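PDB 1W7C: lysyl oxidase from Pichia pastoris, which probably oxidises primary amines, including peptidyl lysine side chains, to aldehydes, using copper and a topaquinone cofactor built from its own chain. Local coordinates for residues 195-198 and 199-203; 259-262 and 263-266; 348-351 and 352-356; 368-371 and 372-376. All coordinates share one frame; numbering follows the deposited sequence. Where two conformers were deposited one is given.

Overall arrangement
All four contacts are short turns, arranged in series along the chain; none encloses or crosses another. Interaction 1 closes the turn that follows strand 187-195, and interaction 2 forms a 3-10 turn in the loop between helix 238-246 and strand 284-286. These two meet directly: N199 ND2 probably bonds to T264 OG1, and A201 packs on T264, so two loops distant in sequence touch. In the enzyme domain, interaction 3 turns the chain from strand 329-344 into strand 355-357, and interaction 4 lies between helix 358-361 and strand 380-388, with centres about 33 Å apart. Every one of the four turns reaches the second subunit, interaction 2 through I266.

Interaction 1 of 4, residues 195-198 and 199-203; sequences INTE and NDAEN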
loop_
_atom_site.group_PDB
_atom_site.type_symbol
_atom_site.label_atom_id
_atom_site.label_comp_id
_atom_site.label_asym_id
_atom_site.label_seq_id
_atom_site.Cartn_x
_atom_site.Cartn_y
_atom_site.Cartn_z
ATOM N N ILE A 195 23.589 -20.785 -19.614
ATOM C CA ILE A 195 24.917 -20.288 -19.980
ATOM C C ILE A 195 25.603 -19.703 -18.725
ATOM O O ILE A 195 24.966 -19.002 -17.943
ATOM C CB ILE A 195 24.810 -19.206 -21.089
ATOM C CG1 ILE A 195 24.040 -19.718 -22.324
ATOM C CG2 ILE A 195 26.190 -18.672 -21.443
ATOM C CD1 ILE A 195 24.716 -20.791 -23.089
ATOM N N ASN A 196 26.887 -19.987 -18.538
ATOM C CA ASN A 196 27.635 -19.408 -17.424
ATOM C C ASN A 196 27.852 -17.927 -17.663
ATOM O O ASN A 196 28.149 -17.509 -18.782
ATOM C CB ASN A 196 29.033 -20.028 -17.264
ATOM C CG ASN A 196 29.016 -21.492 -16.927
ATOM O OD1 ASN A 196 28.024 -22.035 -16.443
ATOM N ND2 ASN A 196 30.144 -22.148 -17.165
ATOM N N THR A 197 27.717 -17.143 -16.601
ATOM C CA THR A 197 27.992 -15.710 -16.645
ATOM C C THR A 197 28.930 -15.345 -15.527
ATOM O O THR A 197 29.112 -16.111 -14.579
ATOM C CB THR A 197 26.722 -14.869 -16.489
ATOM O OG1 THR A 197 26.274 -14.930 -15.125
ATOM C CG2 THR A 197 25.591 -15.380 -17.357
ATOM N N GLU A 198 29.504 -14.153 -15.625
ATOM C CA GLU A 198 30.377 -13.643 -14.588
ATOM C C GLU A 198 29.636 -12.855 -13.496
ATOM O O GLU A 198 30.244 -12.486 -12.489
ATOM C CB GLU A 198 31.469 -12.763 -15.196
ATOM C CG GLU A 198 31.071 -11.321 -15.498
ATOM C CD GLU A 198 32.231 -10.461 -15.998
ATOM O OE1 GLU A 198 31.980 -9.554 -16.828
ATOM O OE2 GLU A 198 33.387 -10.666 -15.553
ATOM N N ASN A 199 28.332 -12.661 -13.669
ATOM C CA ASN A 199 27.579 -11.711 -12.823
ATOM C C ASN A 199 26.301 -12.300 -12.241
ATOM O O ASN A 199 25.354 -11.590 -11.943
ATOM C CB ASN A 199 27.269 -10.416 -13.597
ATOM C CG ASN A 199 26.422 -10.661 -14.841
ATOM O OD1 ASN A 199 26.551 -11.690 -15.504
ATOM N ND2 ASN A 199 25.520 -9.738 -15.134
ATOM N N ASP A 200 26.289 -13.606 -12.078
ATOM C CA ASP A 200 25.180 -14.309 -11.417
ATOM C C ASP A 200 23.866 -14.165 -12.177
ATOM O O ASP A 200 22.810 -14.255 -11.572
ATOM C CB ASP A 200 25.012 -13.789 -9.963
ATOM C CG ASP A 200 24.210 -14.735 -9.088
ATOM O OD1 ASP A 200 24.531 -15.942 -9.149
ATOM O OD2 ASP A 200 23.246 -14.380 -8.333
ATOM N N ALA A 201 23.938 -14.000 -13.500
ATOM C CA ALA A 201 22.759 -13.803 -14.352
ATOM C C ALA A 201 22.354 -15.037 -15.162
ATOM O O ALA A 201 21.681 -14.923 -16.164
ATOM C CB ALA A 201 22.976 -12.606 -15.279
ATOM N N GLU A 202 22.771 -16.219 -14.704
ATOM C CA GLU A 202 22.488 -17.497 -15.384
ATOM C C GLU A 202 20.995 -17.658 -15.631
ATOM O O GLU A 202 20.588 -18.238 -16.637
ATOM C CB GLU A 202 23.015 -18.670 -14.562
ATOM C CG GLU A 202 24.537 -18.820 -14.599
ATOM C CD GLU A 202 25.318 -17.801 -13.762
ATOM O OE1 GLU A 202 24.776 -17.211 -12.785
ATOM O OE2 GLU A 202 26.504 -17.634 -14.053
ATOM N N ASN A 203 20.175 -17.127 -14.732
ATOM C CA ASN A 203 18.724 -17.275 -14.882
ATOM C C ASN A 203 18.151 -16.528 -16.083
ATOM O O ASN A 203 17.035 -16.827 -16.490
ATOM C CB ASN A 203 17.984 -16.793 -13.620
ATOM C CG ASN A 203 17.737 -17.889 -12.598
ATOM O OD1 ASN A 203 17.024 -17.672 -11.623
ATOM N ND2 ASN A 203 18.346 -19.044 -12.788
HETATM O O HOH W 1 27.922 -15.960 -12.071
#
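A first torsion of 73° sets OG1 of T197 between its own backbone N and carbonyl carbon, while E202 bends at chi2 (75°) and folds back, so that hydroxyl and carboxylate meet inside the turn. One carboxylate oxygen does most of the work. E202 OE2 accepts the T197 backbone N at 2.9 Å, from the anti side and well out of the carboxylate plane. The same oxygen lies 2.9 Å from T197 OG1 in a weak bond that is not settled, since N199 OD1, 3.3 Å from OG1, competes for the single hydroxyl proton. As an acceptor the hydroxyl is better defined: A201 N donates to T197 OG1 at 3.0 Å. T197 is thus held through both its amide and its side chain, which limits rotation about its CA-CB bond. Further back, the methylene CG of E202 rests 3.4 Å from I195 O. A water bridges the turn, lying 2.8 Å from T197 O, to which it can donate, and accepting from D200 N at 2.9 Å. At the dimer interface N199 O bonds to Y418 of the second subunit and, in one of its two conformers, the D200 carboxylate bonds to H413 of that subunit. The turn leads out of strand 187-195, second in a five-stranded antiparallel sheet, and I195 pairs through its backbone with V205 just ahead of strand 206-207.

Interaction 2 of 4, residues 259-262 and 263-266; sequences DNLD and WTVI. With NAG (2-acetamido-2-deoxy-beta-D-glucopyranose), chain S.
A single 3-10 turn at residues 262-264, close to the N-glycosylated N269, is the motif here, and bonds from T264 back to L261 O close it. L261 O accepts twice from one residue: T264 N reaches it at 3.0 Å and T264 OG1 at 2.8 Å. The hydroxyl bond lies in the carbonyl plane with a C=O...O angle of 157°, whereas the amide comes from above that plane. T264 achieves this because its OG1 sits between the backbone N and the carbonyl carbon (chi1 72°), which turns the hydroxyl back over the turn. The next step repeats the backbone pattern, V265 N donating to D262 O at 3.1 Å, and a water lies within bonding reach of both D262 O and V265 O and can donate to either. W263 folds its indole back along the preceding residues. N260 O lies at the ring edge, near its plane and 3.1 Å from NE1, while L261 CD2 approaches NE1 to 3.9 Å. The methyl CG2 of T264 covers one face over the ring centre, and H480 stacks on the indole. On the outer side, the D262 methylene CB lies 3.6 Å from the acetamide carbon C7 of the sugar. Chemically, the T264 hydroxyl is satisfied as donor by L261 O and probably as acceptor by N199 ND2 of the loop at 195-203. The sugar hydroxyl O3 gives its proton to D262 OD2 at 2.6 Å, as suits a carboxylate that is probably ionised, a link that would restrain the sugar against the protein surface.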
loop_
_atom_site.group_PDB
_atom_site.type_symbol
_atom_site.label_atom_id
_atom_site.label_comp_id
_atom_site.label_asym_id
_atom_site.label_seq_id
_atom_site.Cartn_x
_atom_site.Cartn_y
_atom_site.Cartn_z
ATOM N N ASP A 259 27.819 -13.314 -26.776
ATOM C CA ASP A 259 28.768 -12.241 -26.953
ATOM C C ASP A 259 28.199 -10.884 -26.555
ATOM O O ASP A 259 28.961 -9.912 -26.425
ATOM C CB ASP A 259 29.240 -12.197 -28.414
ATOM C CG ASP A 259 30.008 -13.434 -28.817
ATOM O OD1 ASP A 259 30.725 -14.011 -27.969
ATOM O OD2 ASP A 259 29.955 -13.902 -29.970
ATOM N N ASN A 260 26.882 -10.811 -26.345
ATOM C CA ASN A 260 26.234 -9.539 -26.057
ATOM C C ASN A 260 25.279 -9.698 -24.887
ATOM O O ASN A 260 24.082 -9.792 -25.059
ATOM C CB ASN A 260 25.548 -9.002 -27.319
ATOM C CG ASN A 260 26.555 -8.638 -28.403
ATOM O OD1 ASN A 260 27.335 -7.701 -28.239
ATOM N ND2 ASN A 260 26.583 -9.415 -29.480
ATOM N N LEU A 261 25.855 -9.686 -23.686
ATOM C CA LEU A 261 25.109 -9.919 -22.443
ATOM C C LEU A 261 25.065 -8.682 -21.527
ATOM O O LEU A 261 24.739 -8.778 -20.343
ATOM C CB LEU A 261 25.704 -11.122 -21.683
ATOM C CG LEU A 261 25.593 -12.459 -22.432
ATOM C CD1 LEU A 261 26.324 -13.560 -21.688
ATOM C CD2 LEU A 261 24.131 -12.830 -22.657
ATOM N N ASP A 262 25.356 -7.511 -22.065
ATOM C CA ASP A 262 25.328 -6.311 -21.240
ATOM C C ASP A 262 23.939 -6.024 -20.647
ATOM O O ASP A 262 23.839 -5.363 -19.607
ATOM C CB ASP A 262 25.821 -5.105 -22.036
ATOM C CG ASP A 262 27.323 -5.151 -22.318
ATOM O OD1 ASP A 262 28.066 -5.984 -21.725
ATOM O OD2 ASP A 262 27.863 -4.360 -23.116
ATOM N N TRP A 263 22.890 -6.487 -21.325
ATOM C CA TRP A 263 21.499 -6.368 -20.867
ATOM C C TRP A 263 21.233 -7.122 -19.552
ATOM O O TRP A 263 20.172 -6.952 -18.937
ATOM C CB TRP A 263 20.550 -6.809 -21.972
ATOM C CG TRP A 263 20.719 -8.229 -22.399
ATOM C CD1 TRP A 263 21.601 -8.713 -23.315
ATOM C CD2 TRP A 263 19.991 -9.372 -21.911
ATOM N NE1 TRP A 263 21.476 -10.076 -23.428
ATOM C CE2 TRP A 263 20.489 -10.504 -22.580
ATOM C CE3 TRP A 263 18.975 -9.552 -20.968
ATOM C CZ2 TRP A 263 20.006 -11.785 -22.353
ATOM C CZ3 TRP A 263 18.477 -10.822 -20.759
ATOM C CH2 TRP A 263 18.993 -11.927 -21.446
ATOM N N THR A 264 22.150 -8.005 -19.149
ATOM C CA THR A 264 22.013 -8.714 -17.876
ATOM C C THR A 264 22.665 -7.978 -16.701
ATOM O O THR A 264 22.563 -8.453 -15.569
ATOM C CB THR A 264 22.616 -10.132 -17.944
ATOM O OG1 THR A 264 24.044 -10.048 -17.991
ATOM C CG2 THR A 264 22.126 -10.942 -19.184
ATOM N N VAL A 265 23.384 -6.878 -16.954
ATOM C CA VAL A 265 24.187 -6.206 -15.933
ATOM C C VAL A 265 23.403 -5.177 -15.127
ATOM O O VAL A 265 22.766 -4.276 -15.675
ATOM C CB VAL A 265 25.430 -5.538 -16.593
ATOM C CG1 VAL A 265 26.235 -4.788 -15.566
ATOM C CG2 VAL A 265 26.278 -6.592 -17.305
ATOM N N ILE A 266 23.476 -5.304 -13.806
ATOM C CA ILE A 266 22.693 -4.450 -12.918
ATOM C C ILE A 266 23.285 -3.060 -12.731
ATOM O O ILE A 266 22.588 -2.073 -12.787
ATOM C CB ILE A 266 22.522 -5.118 -11.537
ATOM C CG1 ILE A 266 21.784 -6.439 -11.616
ATOM C CG2 ILE A 266 21.795 -4.161 -10.557
ATOM C CD1 ILE A 266 22.015 -7.265 -10.389
HETATM C C1 NAG S . 27.836 0.524 -21.605
HETATM C C2 NAG S . 27.279 -0.854 -22.035
HETATM C C3 NAG S . 27.437 -1.167 -23.541
HETATM C C4 NAG S . 27.240 0.069 -24.425
HETATM C C5 NAG S . 28.017 1.258 -23.857
HETATM C C6 NAG S . 27.846 2.516 -24.700
HETATM C C7 NAG S . 27.372 -2.501 -20.183
HETATM C C8 NAG S . 28.241 -3.481 -19.439
HETATM N N2 NAG S . 27.929 -1.900 -21.246
HETATM O O3 NAG S . 26.578 -2.233 -23.986
HETATM O O4 NAG S . 27.677 -0.208 -25.740
HETATM O O5 NAG S . 27.541 1.531 -22.556
HETATM O O6 NAG S . 26.503 2.947 -24.619
HETATM O O7 NAG S . 26.217 -2.301 -19.794
HETATM O O HOH W 2 21.954 -3.826 -18.282
#

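Interaction 3 of 4, residues 348-351 and 352-356; sequences DPFN and QHTFY
F350 O is gripped by two groups from residues 352-356: T354 OG1 donates to it at 2.9 Å, from above the carbonyl plane, and H353 N gives a weak bond at 3.1 Å. The threonine hydroxyl is swung beside its own backbone N (chi1 -64°), which turns it back toward F350, whose ring carbon CE2 lies obliquely 4.0 Å from T354 OG1. A shorter bond runs from the imidazole. H353 ND1 donates to P349 O at 2.7 Å, nearly straight at 166°, with the oxygen in the ring plane at its edge, so the ring's rotation is fixed. Two backbone bonds complete the turn, Q352 N to D348 O at 3.0 Å and T354 N to N351 O at 3.1 Å. D348 stabilises the beginning: its OD2 accepts both F350 N and N351 N, the latter at 2.8 Å, forming an Asx turn extended to an Asx motif. The buried polar ends are satisfied beyond the turn as well. Q463 NE2 bonds to N351 OD1 and T354 OG1, while N351 ND2 bonds to S486 OG, and H353 NE2 meets Y527 OH of the second subunit. The side chain of T354 lies about 11 Å from the copper ion. The turn carries the chain from strand 329-344 into strand 355-357, which pairs antiparallel with it, and F350 packs against strands 170-180 and 209-214.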
loop_
_atom_site.group_PDB
_atom_site.type_symbol
_atom_site.label_atom_id
_atom_site.label_comp_id
_atom_site.label_asym_id
_atom_site.label_seq_id
_atom_site.Cartn_x
_atom_site.Cartn_y
_atom_site.Cartn_z
ATOM N N ASP A 348 7.609 -25.575 -20.411
ATOM C CA ASP A 348 8.831 -26.385 -20.389
ATOM C C ASP A 348 8.959 -27.186 -19.111
ATOM O O ASP A 348 8.341 -26.852 -18.101
ATOM C CB ASP A 348 10.067 -25.530 -20.759
ATOM C CG ASP A 348 10.686 -24.794 -19.619
ATOM O OD1 ASP A 348 11.123 -23.634 -19.887
ATOM O OD2 ASP A 348 10.887 -25.304 -18.499
ATOM N N PRO A 349 9.678 -28.307 -19.166
ATOM C CA PRO A 349 9.701 -29.227 -18.027
ATOM C C PRO A 349 10.645 -28.818 -16.890
ATOM O O PRO A 349 10.760 -29.562 -15.902
ATOM C CB PRO A 349 10.160 -30.533 -18.646
ATOM C CG PRO A 349 11.027 -30.102 -19.781
ATOM C CD PRO A 349 10.385 -28.866 -20.334
ATOM N N PHE A 350 11.343 -27.699 -17.015
ATOM C CA PHE A 350 12.077 -27.169 -15.870
ATOM C C PHE A 350 11.198 -26.227 -15.073
ATOM O O PHE A 350 10.931 -26.467 -13.877
ATOM C CB PHE A 350 13.372 -26.501 -16.269
ATOM C CG PHE A 350 14.257 -26.188 -15.089
ATOM C CD1 PHE A 350 15.145 -27.143 -14.583
ATOM C CD2 PHE A 350 14.199 -24.964 -14.461
ATOM C CE1 PHE A 350 15.956 -26.857 -13.500
ATOM C CE2 PHE A 350 14.999 -24.708 -13.365
ATOM C CZ PHE A 350 15.879 -25.653 -12.898
ATOM N N ASN A 351 10.745 -25.159 -15.707
ATOM C CA ASN A 351 9.950 -24.171 -14.981
ATOM C C ASN A 351 8.610 -24.753 -14.539
ATOM O O ASN A 351 8.148 -24.462 -13.447
ATOM C CB ASN A 351 9.802 -22.878 -15.774
ATOM C CG ASN A 351 11.080 -22.036 -15.781
ATOM O OD1 ASN A 351 12.116 -22.421 -15.244
ATOM N ND2 ASN A 351 10.993 -20.865 -16.368
ATOM N N GLN A 352 8.003 -25.634 -15.335
ATOM C CA GLN A 352 6.710 -26.191 -14.941
ATOM C C GLN A 352 6.837 -27.098 -13.690
ATOM O O GLN A 352 5.858 -27.284 -12.983
ATOM C CB GLN A 352 6.025 -26.901 -16.109
ATOM C CG GLN A 352 4.714 -27.604 -15.772
ATOM C CD GLN A 352 3.661 -26.693 -15.114
ATOM O OE1 GLN A 352 3.543 -25.505 -15.422
ATOM N NE2 GLN A 352 2.898 -27.273 -14.197
ATOM N N HIS A 353 8.047 -27.614 -13.422
ATOM C CA HIS A 353 8.344 -28.434 -12.259
ATOM C C HIS A 353 9.044 -27.668 -11.142
ATOM O O HIS A 353 9.580 -28.272 -10.230
ATOM C CB HIS A 353 9.161 -29.657 -12.681
ATOM C CG HIS A 353 8.374 -30.625 -13.515
ATOM N ND1 HIS A 353 8.674 -30.892 -14.835
ATOM C CD2 HIS A 353 7.253 -31.334 -13.227
ATOM C CE1 HIS A 353 7.788 -31.754 -15.311
ATOM N NE2 HIS A 353 6.924 -32.051 -14.353
ATOM N N THR A 354 8.997 -26.339 -11.188
ATOM C CA THR A 354 9.601 -25.542 -10.138
ATOM C C THR A 354 8.536 -25.072 -9.167
ATOM O O THR A 354 7.636 -24.308 -9.531
ATOM C CB THR A 354 10.320 -24.335 -10.767
ATOM O OG1 THR A 354 11.412 -24.787 -11.587
ATOM C CG2 THR A 354 10.944 -23.468 -9.685
ATOM N N PHE A 355 8.664 -25.509 -7.912
ATOM C CA PHE A 355 7.782 -25.092 -6.819
ATOM C C PHE A 355 8.655 -25.032 -5.586
ATOM O O PHE A 355 8.672 -25.945 -4.760
ATOM C CB PHE A 355 6.661 -26.135 -6.680
ATOM C CG PHE A 355 5.452 -25.698 -5.857
ATOM C CD1 PHE A 355 4.210 -26.285 -6.083
ATOM C CD2 PHE A 355 5.565 -24.779 -4.812
ATOM C CE1 PHE A 355 3.096 -25.947 -5.333
ATOM C CE2 PHE A 355 4.442 -24.445 -4.071
ATOM C CZ PHE A 355 3.243 -25.024 -4.314
ATOM N N TYR A 356 9.440 -23.968 -5.493
ATOM C CA TYR A 356 10.379 -23.820 -4.392
ATOM C C TYR A 356 9.687 -23.651 -3.051
ATOM O O TYR A 356 8.715 -22.884 -2.934
ATOM C CB TYR A 356 11.329 -22.612 -4.580
ATOM C CG TYR A 356 12.228 -22.690 -5.785
ATOM C CD1 TYR A 356 12.223 -21.689 -6.746
ATOM C CD2 TYR A 356 13.049 -23.784 -5.984
ATOM C CE1 TYR A 356 13.005 -21.771 -7.870
ATOM C CE2 TYR A 356 13.876 -23.860 -7.097
ATOM C CZ TYR A 356 13.831 -22.875 -8.052
ATOM O OH TYR A 356 14.600 -23.028 -9.187
#

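Interaction 4 of 4, residues 368-371 and 372-376; sequences SLVP and GYDCP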
loop_
_atom_site.group_PDB
_atom_site.type_symbol
_atom_site.label_atom_id
_atom_site.label_comp_id
_atom_site.label_asym_id
_atom_site.label_seq_id
_atom_site.Cartn_x
_atom_site.Cartn_y
_atom_site.Cartn_z
ATOM N N SER A 368 24.849 -10.500 4.984
ATOM C CA SER A 368 24.739 -9.256 5.757
ATOM C C SER A 368 24.003 -8.172 4.946
ATOM O O SER A 368 23.994 -8.196 3.704
ATOM C CB SER A 368 26.132 -8.733 6.119
ATOM O OG SER A 368 26.817 -9.619 6.966
ATOM N N LEU A 369 23.447 -7.205 5.671
ATOM C CA LEU A 369 22.890 -5.968 5.118
ATOM C C LEU A 369 24.020 -5.005 4.741
ATOM O O LEU A 369 25.027 -4.923 5.422
ATOM C CB LEU A 369 21.976 -5.305 6.156
ATOM C CG LEU A 369 20.723 -6.061 6.508
ATOM C CD1 LEU A 369 20.175 -5.622 7.851
ATOM C CD2 LEU A 369 19.711 -5.904 5.433
ATOM N N VAL A 370 23.810 -4.256 3.660
ATOM C CA VAL A 370 24.754 -3.215 3.194
ATOM C C VAL A 370 24.399 -1.914 3.882
ATOM O O VAL A 370 23.357 -1.324 3.597
ATOM C CB VAL A 370 24.685 -3.047 1.689
ATOM C CG1 VAL A 370 25.630 -1.955 1.249
ATOM C CG2 VAL A 370 24.977 -4.424 0.975
ATOM N N PRO A 371 25.257 -1.440 4.781
ATOM C CA PRO A 371 24.979 -0.191 5.488
ATOM C C PRO A 371 24.719 0.977 4.534
ATOM O O PRO A 371 25.330 1.065 3.461
ATOM C CB PRO A 371 26.283 0.064 6.304
ATOM C CG PRO A 371 26.822 -1.313 6.522
ATOM C CD PRO A 371 26.544 -2.026 5.234
ATOM N N GLY A 372 23.823 1.865 4.949
ATOM C CA GLY A 372 23.497 3.080 4.227
ATOM C C GLY A 372 22.523 2.875 3.087
ATOM O O GLY A 372 21.781 3.803 2.757
ATOM N N TYR A 373 22.511 1.682 2.491
ATOM C CA TYR A 373 21.725 1.398 1.309
ATOM C C TYR A 373 20.555 0.473 1.619
ATOM O O TYR A 373 19.405 0.755 1.304
ATOM C CB TYR A 373 22.616 0.794 0.226
ATOM C CG TYR A 373 23.551 1.819 -0.384
ATOM C CD1 TYR A 373 24.756 2.138 0.215
ATOM C CD2 TYR A 373 23.185 2.519 -1.533
ATOM C CE1 TYR A 373 25.574 3.106 -0.326
ATOM C CE2 TYR A 373 24.018 3.489 -2.095
ATOM C CZ TYR A 373 25.205 3.778 -1.471
ATOM O OH TYR A 373 26.097 4.692 -1.975
ATOM N N ASP A 374 20.851 -0.654 2.245
ATOM C CA ASP A 374 19.800 -1.579 2.630
ATOM C C ASP A 374 18.955 -1.051 3.792
ATOM O O ASP A 374 17.767 -1.387 3.875
ATOM C CB ASP A 374 20.343 -2.959 2.990
ATOM C CG ASP A 374 20.724 -3.796 1.792
ATOM O OD1 ASP A 374 20.217 -3.583 0.664
ATOM O OD2 ASP A 374 21.568 -4.717 1.941
ATOM N N CYS A 375 19.583 -0.313 4.689
ATOM C CA CYS A 375 18.940 0.372 5.803
ATOM C C CYS A 375 19.489 1.774 5.850
ATOM O O CYS A 375 20.659 2.018 5.444
ATOM C CB CYS A 375 19.245 -0.333 7.140
ATOM S SG CYS A 375 18.730 -2.074 7.190
ATOM N N PRO A 376 18.739 2.731 6.376
ATOM C CA PRO A 376 19.311 4.072 6.576
ATOM C C PRO A 376 20.530 4.065 7.484
ATOM O O PRO A 376 20.779 3.171 8.300
ATOM C CB PRO A 376 18.148 4.867 7.204
ATOM C CG PRO A 376 16.918 4.084 6.854
ATOM C CD PRO A 376 17.341 2.670 6.825
HETATM O O HOH W 3 21.141 -7.605 2.068
#
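This is a buried local turn in the loop between helix 358-361 and strand 380-388, where the side chain of D374 reaches back to the backbone of V370. D374 OD2 accepts V370 N at 2.9 Å in an almost straight bond of 172°, met on the anti side and out of the carboxylate plane. The return bond is D374 N to V370 O, also at 2.9 Å, so the two residues are joined reciprocally; Y373 N adds a weak bond to the same V370 O at 3.3 Å. A water 2.9 Å from D374 OD2 can donate to it as well, and OD1 forms a salt bridge with R412 of the second subunit, which would favour a charged carboxylate. L369 packs alongside: CD2 lies 3.9 Å from D374 CB, and CD1 makes an apolar contact with C375 SG at 3.9 Å. That sulfur is bound to C400 in a disulfide, which ties the turn to strand 391-405. G372 has a positive phi of 81°, a region that glycine occupies readily. With P371 and G372 at its two central corners, the arrangement is a type II beta turn, for which a Pro-Gly pair is the classic sequence.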